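Local structure of digeranylgeranylglycerophospholipid reductase (4OPC) at residues I77-P82 with T86-N91; P275-A280 with G435-E440. The protein uses FAD to hydrogenate the double bonds of geranylgeranyl chains in archaeal glycerophospholipids, giving the saturated phytanyl lipids of the membrane. One frame throughout, in Å; residues are numbered along the deposited sequence. Where two conformers were deposited one is given.

Contact 1. Residues I77-P82 with T86-N91; sequences IKLYSP and TVWTVN. With PGT ((1S)-2-{[{[(2R)-2,3-dihydroxypropyl]oxy}(hydroxy)phosphoryl]oxy}-1-[(palmitoyloxy)methyl]ethyl stearate), chain C.
Ile77 to Tyr80 pair with Val87 to Val90 as neighbouring antiparallel strands of a beta hairpin, their axes 4.5 Å apart at the closest and running at 157° to each other. Ile77 with Val90 and Leu79 with Trp88 are the hydrogen-bonded pairs, each joined by two backbone bonds; the one from Leu79 N to Trp88 O, 2.8 Å, is almost straight at 176°. Past the strand ends the ladder goes on through Ser81 N to Thr86 O, and Ser81 OG, held between its backbone N and carbonyl carbon, accepts the amide of Thr86 (N to OG 3.1 Å) while also bonding Asp83 of the turn.

The non-hydrogen-bonded pairs put their side chains on one face. There Val87 CG2 lies over a face of the Tyr80 ring, 3.8 Å from its centroid, a CH-pi contact displaced toward the CD2–CE2 rim. Lys78 and Thr89 run side by side; the lysine chain bends at chi2 (-83°), which brings NZ alongside Thr89 OG1 on the neighbouring strand, at 3.0 Å. Its cation also meets the ring of Tyr202.

On the other face Ile77 CB packs on Val90 CG2, and Ile77 CD1 reaches C12 of the bound lipid at 3.6 Å, while Leu79 CD2 lies 4.0 Å from the lipid's C20, farther along the same acyl chain. Leu79 CD2 also meets Trp88 CE3 obliquely; the far end of the indole leads off toward Leu377 of helix 374-383.

The Lys78 face thus mixes a lysine-threonine hydrogen bond with a valine on a tyrosine ring, whereas Ile77, Leu79 and the nearby Trp88 ring meet the acyl chain with carbon, consistent with a pocket that would take the substrate's long isoprenoid chains.

Contact 2. Residues P275-A280 with G435-E440; sequences PLYTMA and GSWRRE
Tyr277 carries the loop side of this contact, with 90 Å² covered, and its ring meets two consecutive residues of helix 434-452, Arg438 and Trp437. Its first torsion (chi1 -78°) sets CG anti to the carbonyl carbon and sends the ring out from the loop toward the helix.

Arg438 comes over one face of that ring with its aliphatic part. CG stands 3.7 Å from the ring centroid and 21° off the normal, the geometry of a CH-pi contact, while CD touches the CD2 rim of Tyr277 at 3.4 Å. The arginine chain is extended through chi1 and chi2 and bends only at chi3, so the methylenes do the touching; the guanidinium plane is turned 61° from the ring, which excludes a parallel stack.

Trp437 approaches obliquely, its CZ3 lying 3.6 Å from Tyr277 CD1. The planes of the tyrosine ring and the six-membered ring of the indole are nearly perpendicular and their centroids 5.8 Å apart. The indole is also held by NE1 bonding to Leu423 O and by edge-to-face contacts with Tyr424 and Tyr427.

No hydrogen bond joins the two segments, but Tyr277 OH bonds both Asp442, one helical turn beyond Arg438, and Arg274, so the hydroxyl is gripped twice. Replacing Tyr277 with an alanine would probably open a gap beside Arg438 CG and Trp437 CZ3 and leave Asp442 without its phenolic partner.

The contact is remote from the flavin and lipid sites. It is a loop-to-helix aromatic cluster that joins the link between strands 261-271 and 280-281, and with it the edge of the six-stranded Rossmann-type sheet, to the C-terminal helix 434-452.

How the contacts relate
The two contacts share no element and do not touch: their centres are 35 Å apart and their nearest atoms about 21 Å. Contact 1 is local, closing a hairpin with three residues between its segments, whereas 154 residues separate the segments of contact 2. The difference shows in the chemistry. Contact 1 buries 500 Å² through a backbone ladder with side chains on two faces, one partly exposed and one against the lipid; contact 2 buries 178 Å², mainly through side chains, with no hydrogen bond between the segments and both its aromatic residues buried. Contact 1 belongs to the eight-stranded sheet beside the pocket of the bound lipid, contact 2 to the seam between a loop and the C-terminal helix.

Contact 1. Residues I77-P82 with T86-N91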
ATOM      1  N   ILE A  77      16.158   9.148   1.478  1.00 20.48           N
ATOM      2  CA  ILE A  77      15.994   8.308   2.655  1.00 20.04           C
ATOM      3  C   ILE A  77      17.355   7.862   3.173  1.00 21.83           C
ATOM      4  O   ILE A  77      18.241   7.516   2.395  1.00 22.91           O
ATOM      5  CB  ILE A  77      15.167   7.049   2.327  1.00 21.59           C
ATOM      6  CG1 ILE A  77      13.756   7.438   1.886  1.00 24.23           C
ATOM      7  CG2 ILE A  77      15.103   6.107   3.530  1.00 28.03           C
ATOM      8  CD1 ILE A  77      12.886   6.252   1.520  1.00 26.89           C
ATOM      9  N   LYS A  78      17.526   7.901   4.490  1.00 17.82           N
ATOM     10  CA  LYS A  78      18.697   7.320   5.135  1.00 15.88           C
ATOM     11  C   LYS A  78      18.256   6.014   5.784  1.00 17.63           C
ATOM     12  O   LYS A  78      17.377   6.011   6.645  1.00 17.14           O
ATOM     13  CB  LYS A  78      19.254   8.277   6.192  1.00 19.19           C
ATOM     14  CG  LYS A  78      19.694   9.639   5.664  1.00 22.15           C
ATOM     15  CD  LYS A  78      21.086   9.619   5.087  1.00 41.35           C
ATOM     16  CE  LYS A  78      21.532  11.027   4.721  1.00 38.29           C
ATOM     17  NZ  LYS A  78      22.921  11.039   4.185  1.00 40.48           N
ATOM     18  N   LEU A  79      18.854   4.904   5.352  1.00 16.44           N
ATOM     19  CA  LEU A  79      18.515   3.581   5.852  1.00 15.27           C
ATOM     20  C   LEU A  79      19.608   3.099   6.803  1.00 13.22           C
ATOM     21  O   LEU A  79      20.772   3.000   6.404  1.00 15.27           O
ATOM     22  CB  LEU A  79      18.370   2.611   4.676  1.00 16.76           C
ATOM     23  CG  LEU A  79      18.083   1.162   5.036  1.00 20.00           C
ATOM     24  CD1 LEU A  79      16.679   1.065   5.571  1.00 22.78           C
ATOM     25  CD2 LEU A  79      18.262   0.263   3.821  1.00 26.78           C
ATOM     26  N   TYR A  80      19.240   2.804   8.047  1.00 14.04           N
ATOM     27  CA  TYR A  80      20.198   2.467   9.095  1.00 13.46           C
ATOM     28  C   TYR A  80      20.242   0.976   9.399  1.00 14.16           C
ATOM     29  O   TYR A  80      19.208   0.326   9.557  1.00 15.42           O
ATOM     30  CB  TYR A  80      19.828   3.186  10.394  1.00 15.68           C
ATOM     31  CG  TYR A  80      19.998   4.683  10.391  1.00 13.42           C
ATOM     32  CD1 TYR A  80      19.145   5.500   9.657  1.00 14.54           C
ATOM     33  CD2 TYR A  80      20.958   5.290  11.171  1.00 17.47           C
ATOM     34  CE1 TYR A  80      19.293   6.871   9.659  1.00 16.95           C
ATOM     35  CE2 TYR A  80      21.111   6.665  11.185  1.00 18.15           C
ATOM     36  CZ  TYR A  80      20.272   7.453  10.431  1.00 19.97           C
ATOM     37  OH  TYR A  80      20.426   8.827  10.450  1.00 24.79           O
ATOM     38  N   SER A  81      21.453   0.439   9.506  1.00 15.44           N
ATOM     39  CA  SER A  81      21.636  -0.934   9.964  1.00 14.46           C
ATOM     40  C   SER A  81      21.208  -1.060  11.434  1.00 15.22           C
ATOM     41  O   SER A  81      21.156  -0.065  12.161  1.00 14.26           O
ATOM     42  CB  SER A  81      23.106  -1.318   9.827  1.00 14.25           C
ATOM     43  OG  SER A  81      23.897  -0.513  10.685  1.00 14.37           O
ATOM     44  N   PRO A  82      20.903  -2.286  11.882  1.00 14.52           N
ATOM     45  CA  PRO A  82      20.545  -2.495  13.292  1.00 15.78           C
ATOM     46  C   PRO A  82      21.543  -1.901  14.278  1.00 16.17           C
ATOM     47  O   PRO A  82      21.114  -1.310  15.266  1.00 17.11           O
ATOM     48  CB  PRO A  82      20.485  -4.016  13.406  1.00 16.41           C
ATOM     49  CG  PRO A  82      19.988  -4.441  12.045  1.00 15.45           C
ATOM     50  CD  PRO A  82      20.639  -3.482  11.063  1.00 15.36           C
ATOM     51  N   THR A  86      26.100   1.496   9.882  1.00 17.17           N
ATOM     52  CA  THR A  86      26.079   1.694   8.444  1.00 17.33           C
ATOM     53  C   THR A  86      24.769   2.347   8.015  1.00 15.76           C
ATOM     54  O   THR A  86      23.686   1.839   8.307  1.00 17.39           O
ATOM     55  CB  THR A  86      26.258   0.367   7.675  1.00 17.04           C
ATOM     56  OG1 THR A  86      27.427  -0.317   8.145  1.00 18.46           O
ATOM     57  CG2 THR A  86      26.402   0.646   6.192  1.00 20.14           C
ATOM     58  N   VAL A  87      24.882   3.477   7.321  1.00 15.93           N
ATOM     59  CA  VAL A  87      23.726   4.184   6.788  1.00 16.99           C
ATOM     60  C   VAL A  87      23.833   4.233   5.272  1.00 18.90           C
ATOM     61  O   VAL A  87      24.828   4.712   4.729  1.00 22.36           O
ATOM     62  CB  VAL A  87      23.643   5.621   7.326  1.00 17.00           C
ATOM     63  CG1 VAL A  87      22.468   6.360   6.692  1.00 19.75           C
ATOM     64  CG2 VAL A  87      23.494   5.607   8.833  1.00 22.22           C
ATOM     65  N   TRP A  88      22.820   3.705   4.598  1.00 19.33           N
ATOM     66  CA  TRP A  88      22.718   3.796   3.151  1.00 20.91           C
ATOM     67  C   TRP A  88      21.833   4.977   2.775  1.00 19.98           C
ATOM     68  O   TRP A  88      20.738   5.148   3.322  1.00 22.82           O
ATOM     69  CB  TRP A  88      22.138   2.506   2.572  1.00 21.06           C
ATOM     70  CG  TRP A  88      23.107   1.348   2.515  1.00 22.61           C
ATOM     71  CD1 TRP A  88      24.416   1.340   2.920  1.00 26.27           C
ATOM     72  CD2 TRP A  88      22.833   0.030   2.027  1.00 20.59           C
ATOM     73  NE1 TRP A  88      24.969   0.096   2.705  1.00 25.31           N
ATOM     74  CE2 TRP A  88      24.019  -0.722   2.151  1.00 23.01           C
ATOM     75  CE3 TRP A  88      21.699  -0.586   1.479  1.00 24.60           C
ATOM     76  CZ2 TRP A  88      24.099  -2.060   1.768  1.00 24.93           C
ATOM     77  CZ3 TRP A  88      21.783  -1.914   1.096  1.00 23.93           C
ATOM     78  CH2 TRP A  88      22.975  -2.634   1.240  1.00 27.96           C
ATOM     79  N   THR A  89      22.292   5.798   1.843  1.00 24.38           N
ATOM     80  CA  THR A  89      21.501   6.931   1.393  1.00 24.16           C
ATOM     81  C   THR A  89      20.944   6.680   0.001  1.00 26.33           C
ATOM     82  O   THR A  89      21.701   6.405  -0.934  1.00 30.68           O
ATOM     83  CB  THR A  89      22.332   8.219   1.381  1.00 27.49           C
ATOM     84  OG1 THR A  89      22.809   8.487   2.702  1.00 32.37           O
ATOM     85  CG2 THR A  89      21.486   9.393   0.910  1.00 29.15           C
ATOM     86  N   VAL A  90      19.624   6.761  -0.137  1.00 27.84           N
ATOM     87  CA  VAL A  90      19.006   6.707  -1.452  1.00 27.99           C
ATOM     88  C   VAL A  90      18.249   8.004  -1.724  1.00 34.41           C
ATOM     89  O   VAL A  90      17.390   8.416  -0.946  1.00 34.63           O
ATOM     90  CB  VAL A  90      18.105   5.458  -1.635  1.00 26.50           C
ATOM     91  CG1 VAL A  90      18.943   4.192  -1.540  1.00 39.66           C
ATOM     92  CG2 VAL A  90      16.987   5.422  -0.606  1.00 33.76           C
ATOM     93  N   ASN A  91      18.597   8.663  -2.823  1.00 32.42           N
ATOM     94  CA  ASN A  91      18.002   9.952  -3.154  1.00 33.12           C
ATOM     95  C   ASN A  91      16.752   9.806  -4.007  1.00 34.52           C
ATOM     96  O   ASN A  91      16.648   8.891  -4.822  1.00 33.71           O
ATOM     97  CB  ASN A  91      19.024  10.846  -3.853  1.00 34.75           C
ATOM     98  CG  ASN A  91      20.185  11.213  -2.954  1.00 41.09           C
ATOM     99  OD1 ASN A  91      19.994  11.684  -1.834  1.00 41.44           O
ATOM    100  ND2 ASN A  91      21.399  10.987  -3.435  1.00 49.58           N
TER
HETATM  101  C48 PGT C 502       9.874  -5.564   5.751  1.00 35.70           C
HETATM  102  C47 PGT C 502       8.489  -5.698   5.150  1.00 36.57           C
HETATM  103  C46 PGT C 502       7.509  -4.876   5.962  1.00 40.41           C
HETATM  104  C45 PGT C 502       7.988  -3.439   6.025  1.00 37.95           C
HETATM  105  C44 PGT C 502       6.821  -2.497   6.235  1.00 33.93           C
HETATM  106  C43 PGT C 502       6.818  -1.986   7.664  1.00 29.17           C
HETATM  107  C42 PGT C 502       5.552  -1.188   7.885  1.00 37.45           C
HETATM  108  C41 PGT C 502       5.638   0.055   7.036  1.00 37.56           C
HETATM  109  C40 PGT C 502       4.822   1.167   7.648  1.00 26.52           C
HETATM  110  C39 PGT C 502       5.468   2.471   7.238  1.00 21.55           C
HETATM  111  C38 PGT C 502       5.537   2.548   5.734  1.00 21.64           C
HETATM  112  C37 PGT C 502       6.337   3.768   5.347  1.00 20.53           C
HETATM  113  C36 PGT C 502       6.306   3.892   3.844  1.00 23.04           C
HETATM  114  C35 PGT C 502       7.346   4.879   3.367  1.00 24.29           C
HETATM  115  C34 PGT C 502       7.238   5.012   1.861  1.00 27.05           C
HETATM  116  C33 PGT C 502       8.441   5.719   1.276  1.00 40.05           C
HETATM  117  C32 PGT C 502       8.037   6.614   0.119  1.00 44.73           C
HETATM  118  C31 PGT C 502       7.850   5.842  -1.177  1.00 74.75           C
HETATM  119  O31 PGT C 502       6.795   5.966  -1.770  1.00 62.53           O
HETATM  120  O2  PGT C 502       8.854   4.986  -1.698  1.00 90.64           O
HETATM  121  C2  PGT C 502       9.647   5.494  -2.755  1.00 59.88           C
HETATM  122  C1  PGT C 502       8.976   5.396  -4.109  1.00 38.86           C
HETATM  123  O3P PGT C 502       7.588   5.127  -4.122  1.00 47.77           O
HETATM  124  P   PGT C 502       7.093   3.778  -4.793  1.00 35.23           P
HETATM  125  O1P PGT C 502       8.092   2.734  -4.346  1.00 34.25           O
HETATM  126  O2P PGT C 502       5.690   3.402  -4.341  1.00 27.37           O
HETATM  127  O4P PGT C 502       7.092   3.842  -6.384  1.00 87.28           O
HETATM  128  C4  PGT C 502       7.766   4.849  -7.112  1.00 59.92           C
HETATM  129  C5  PGT C 502       7.701   4.582  -8.599  1.00 73.23           C
HETATM  130  O5  PGT C 502       7.086   5.673  -9.244  1.00 70.98           O
HETATM  131  C6  PGT C 502       6.912   3.320  -8.853  1.00 54.01           C
HETATM  132  O6  PGT C 502       5.654   3.613  -9.414  1.00 42.32           O
HETATM  133  C3  PGT C 502      10.930   4.700  -2.925  1.00 60.42           C
HETATM  134  O3  PGT C 502      11.805   4.804  -1.828  1.00 58.66           O
HETATM  135  C11 PGT C 502      12.535   3.621  -1.607  1.00 52.27           C
HETATM  136  O11 PGT C 502      13.037   3.035  -2.546  1.00 49.31           O
HETATM  137  C12 PGT C 502      12.686   3.073  -0.203  1.00 47.25           C
HETATM  138  C13 PGT C 502      13.853   2.111  -0.127  1.00 38.70           C
HETATM  139  C14 PGT C 502      13.954   1.569   1.283  1.00 51.67           C
HETATM  140  C15 PGT C 502      13.290   0.211   1.372  1.00 52.48           C
HETATM  141  C16 PGT C 502      13.512  -0.392   2.743  1.00 39.09           C
HETATM  142  C17 PGT C 502      14.040  -1.800   2.576  1.00 37.16           C
HETATM  143  C18 PGT C 502      14.571  -2.328   3.892  1.00 49.04           C
HETATM  144  C19 PGT C 502      15.364  -3.597   3.649  1.00 69.04           C
HETATM  145  C20 PGT C 502      16.677  -3.289   2.956  1.00 63.92           C
HETATM  146  C21 PGT C 502      17.830  -3.789   3.803  1.00 44.21           C
HETATM  147  C22 PGT C 502      18.982  -4.229   2.925  1.00 44.62           C
HETATM  148  C23 PGT C 502      19.810  -5.244   3.683  1.00 37.91           C
HETATM  149  C24 PGT C 502      20.800  -5.911   2.754  1.00 47.78           C
HETATM  150  C25 PGT C 502      20.652  -7.415   2.844  1.00 44.25           C
HETATM  151  C26 PGT C 502      20.440  -7.991   1.460  1.00 36.43           C

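Contact 2. Residues P275-A280 with G435-E440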
ATOM      1  N   PRO A 275      -0.783  -8.034  -5.071  1.00 11.30           N
ATOM      2  CA  PRO A 275      -2.182  -7.580  -5.007  1.00 11.59           C
ATOM      3  C   PRO A 275      -3.180  -8.737  -5.022  1.00 11.20           C
ATOM      4  O   PRO A 275      -2.809  -9.900  -5.208  1.00 11.80           O
ATOM      5  CB  PRO A 275      -2.341  -6.717  -6.266  1.00 15.04           C
ATOM      6  CG  PRO A 275      -1.223  -7.126  -7.176  1.00 15.03           C
ATOM      7  CD  PRO A 275      -0.109  -7.645  -6.321  1.00 14.52           C
ATOM      8  N   LEU A 276      -4.457  -8.418  -4.808  1.00 12.23           N
ATOM      9  CA  LEU A 276      -5.519  -9.395  -5.023  1.00 11.95           C
ATOM     10  C   LEU A 276      -5.308 -10.054  -6.375  1.00 13.03           C
ATOM     11  O   LEU A 276      -5.044  -9.362  -7.357  1.00 14.58           O
ATOM     12  CB  LEU A 276      -6.867  -8.679  -5.082  1.00 16.35           C
ATOM     13  CG  LEU A 276      -7.794  -8.486  -3.888  1.00 33.34           C
ATOM     14  CD1 LEU A 276      -9.170  -8.067  -4.417  1.00 15.59           C
ATOM     15  CD2 LEU A 276      -7.902  -9.710  -3.001  1.00 18.31           C
ATOM     16  N   TYR A 277      -5.426 -11.379  -6.434  1.00 12.75           N
ATOM     17  CA  TYR A 277      -5.179 -12.097  -7.682  1.00 12.88           C
ATOM     18  C   TYR A 277      -6.009 -11.554  -8.837  1.00 14.97           C
ATOM     19  O   TYR A 277      -5.505 -11.430  -9.956  1.00 15.60           O
ATOM     20  CB  TYR A 277      -5.402 -13.593  -7.505  1.00 14.44           C
ATOM     21  CG  TYR A 277      -4.259 -14.289  -6.813  1.00 15.65           C
ATOM     22  CD1 TYR A 277      -2.956 -14.138  -7.269  1.00 16.87           C
ATOM     23  CD2 TYR A 277      -4.473 -15.084  -5.696  1.00 19.47           C
ATOM     24  CE1 TYR A 277      -1.902 -14.790  -6.647  1.00 17.80           C
ATOM     25  CE2 TYR A 277      -3.417 -15.733  -5.066  1.00 17.80           C
ATOM     26  CZ  TYR A 277      -2.145 -15.568  -5.547  1.00 16.39           C
ATOM     27  OH  TYR A 277      -1.084 -16.208  -4.933  1.00 21.03           O
ATOM     28  N   THR A 278      -7.273 -11.228  -8.564  1.00 13.04           N
ATOM     29  CA  THR A 278      -8.014 -10.339  -9.449  1.00 13.81           C
ATOM     30  C   THR A 278      -8.591  -9.176  -8.664  1.00 11.98           C
ATOM     31  O   THR A 278      -9.150  -9.358  -7.573  1.00 12.55           O
ATOM     32  CB  THR A 278      -9.124 -11.041 -10.263  1.00 12.97           C
ATOM     33  OG1 THR A 278      -9.795 -10.051 -11.053  1.00 12.84           O
ATOM     34  CG2 THR A 278     -10.145 -11.718  -9.355  1.00 14.30           C
ATOM     35  N   MET A 279      -8.455  -7.983  -9.233  1.00 11.39           N
ATOM     36  CA  MET A 279      -9.008  -6.762  -8.662  1.00 10.70           C
ATOM     37  C   MET A 279     -10.303  -6.394  -9.375  1.00 11.58           C
ATOM     38  O   MET A 279     -10.872  -5.328  -9.130  1.00 12.50           O
ATOM     39  CB  MET A 279      -7.986  -5.623  -8.760  1.00 11.40           C
ATOM     40  CG  MET A 279      -6.719  -5.932  -7.952  1.00 14.18           C
ATOM     41  SD  MET A 279      -5.327  -4.843  -8.347  1.00 15.20           S
ATOM     42  CE  MET A 279      -5.713  -3.420  -7.352  1.00 16.18           C
ATOM     43  N   ALA A 280     -10.792  -7.292 -10.232  1.00 11.52           N
ATOM     44  CA  ALA A 280     -12.032  -7.064 -10.983  1.00 11.21           C
ATOM     45  C   ALA A 280     -12.918  -8.297 -10.958  1.00 12.22           C
ATOM     46  O   ALA A 280     -12.428  -9.422 -11.083  1.00 13.05           O
ATOM     47  CB  ALA A 280     -11.717  -6.694 -12.432  1.00 13.74           C
ATOM     48  N   GLY A 435      -7.620 -19.174 -12.639  1.00 21.10           N
ATOM     49  CA  GLY A 435      -7.385 -20.273 -11.721  1.00 22.43           C
ATOM     50  C   GLY A 435      -6.056 -20.978 -11.925  1.00 24.16           C
ATOM     51  O   GLY A 435      -5.286 -21.172 -10.978  1.00 25.19           O
ATOM     52  N   SER A 436      -5.778 -21.369 -13.162  1.00 25.35           N
ATOM     53  CA  SER A 436      -4.534 -22.081 -13.436  1.00 24.69           C
ATOM     54  C   SER A 436      -3.320 -21.191 -13.176  1.00 23.84           C
ATOM     55  O   SER A 436      -2.304 -21.654 -12.665  1.00 26.52           O
ATOM     56  CB  SER A 436      -4.517 -22.647 -14.861  1.00 29.76           C
ATOM     57  OG  SER A 436      -4.669 -21.622 -15.826  1.00 36.27           O
ATOM     58  N   TRP A 437      -3.437 -19.909 -13.505  1.00 22.09           N
ATOM     59  CA  TRP A 437      -2.358 -18.960 -13.259  1.00 21.74           C
ATOM     60  C   TRP A 437      -2.132 -18.764 -11.760  1.00 19.47           C
ATOM     61  O   TRP A 437      -0.986 -18.807 -11.286  1.00 20.18           O
ATOM     62  CB  TRP A 437      -2.673 -17.634 -13.949  1.00 20.81           C
ATOM     63  CG  TRP A 437      -1.710 -16.529 -13.643  1.00 17.58           C
ATOM     64  CD1 TRP A 437      -0.529 -16.264 -14.286  1.00 19.11           C
ATOM     65  CD2 TRP A 437      -1.846 -15.538 -12.627  1.00 16.94           C
ATOM     66  NE1 TRP A 437       0.067 -15.156 -13.728  1.00 18.03           N
ATOM     67  CE2 TRP A 437      -0.717 -14.695 -12.706  1.00 15.57           C
ATOM     68  CE3 TRP A 437      -2.825 -15.264 -11.669  1.00 16.36           C
ATOM     69  CZ2 TRP A 437      -0.531 -13.609 -11.850  1.00 16.37           C
ATOM     70  CZ3 TRP A 437      -2.639 -14.189 -10.820  1.00 17.27           C
ATOM     71  CH2 TRP A 437      -1.502 -13.376 -10.915  1.00 14.91           C
ATOM     72  N   ARG A 438      -3.220 -18.567 -11.015  1.00 17.91           N
ATOM     73  CA  ARG A 438      -3.143 -18.418  -9.566  1.00 19.21           C
ATOM     74  C   ARG A 438      -2.445 -19.618  -8.914  1.00 20.19           C
ATOM     75  O   ARG A 438      -1.638 -19.445  -7.994  1.00 20.12           O
ATOM     76  CB  ARG A 438      -4.548 -18.223  -8.982  1.00 23.02           C
ATOM     77  CG  ARG A 438      -4.606 -18.090  -7.464  1.00 23.57           C
ATOM     78  CD  ARG A 438      -6.047 -17.855  -6.998  1.00 22.56           C
ATOM     79  NE  ARG A 438      -6.911 -18.963  -7.394  1.00 31.65           N
ATOM     80  CZ  ARG A 438      -8.098 -18.835  -7.982  1.00 28.20           C
ATOM     81  NH1 ARG A 438      -8.607 -17.635  -8.244  1.00 25.42           N
ATOM     82  NH2 ARG A 438      -8.789 -19.919  -8.303  1.00 30.96           N
ATOM     83  N   ARG A 439      -2.747 -20.825  -9.385  1.00 21.31           N
ATOM     84  CA  ARG A 439      -2.127 -22.014  -8.819  0.62 22.06           C
ATOM     85  C   ARG A 439      -0.622 -22.032  -9.099  1.00 25.45           C
ATOM     86  O   ARG A 439       0.165 -22.445  -8.252  1.00 23.63           O
ATOM     87  CB  ARG A 439      -2.824 -23.288  -9.311  0.62 28.65           C
ATOM     88  CG  ARG A 439      -4.255 -23.418  -8.790  0.62 42.06           C
ATOM     89  CD  ARG A 439      -4.892 -24.758  -9.139  0.62 47.00           C
ATOM     90  NE  ARG A 439      -5.246 -24.865 -10.552  0.62 46.69           N
ATOM     91  CZ  ARG A 439      -6.409 -24.474 -11.064  0.62 32.96           C
ATOM     92  NH1 ARG A 439      -7.335 -23.936 -10.283  0.62 34.99           N
ATOM     93  NH2 ARG A 439      -6.646 -24.614 -12.362  0.62 33.75           N
ATOM     94  N   GLU A 440      -0.223 -21.555 -10.273  1.00 23.22           N
ATOM     95  CA  GLU A 440       1.201 -21.424 -10.574  1.00 23.11           C
ATOM     96  C   GLU A 440       1.891 -20.464  -9.609  1.00 20.42           C
ATOM     97  O   GLU A 440       2.991 -20.744  -9.122  1.00 22.92           O
ATOM     98  CB  GLU A 440       1.422 -20.927 -12.002  1.00 25.06           C
ATOM     99  CG  GLU A 440       1.114 -21.919 -13.093  1.00 29.74           C
ATOM    100  CD  GLU A 440       1.536 -21.394 -14.451  1.00 48.50           C
ATOM    101  OE1 GLU A 440       0.696 -20.779 -15.141  1.00 51.50           O
ATOM    102  OE2 GLU A 440       2.715 -21.581 -14.817  1.00 45.51           O
TER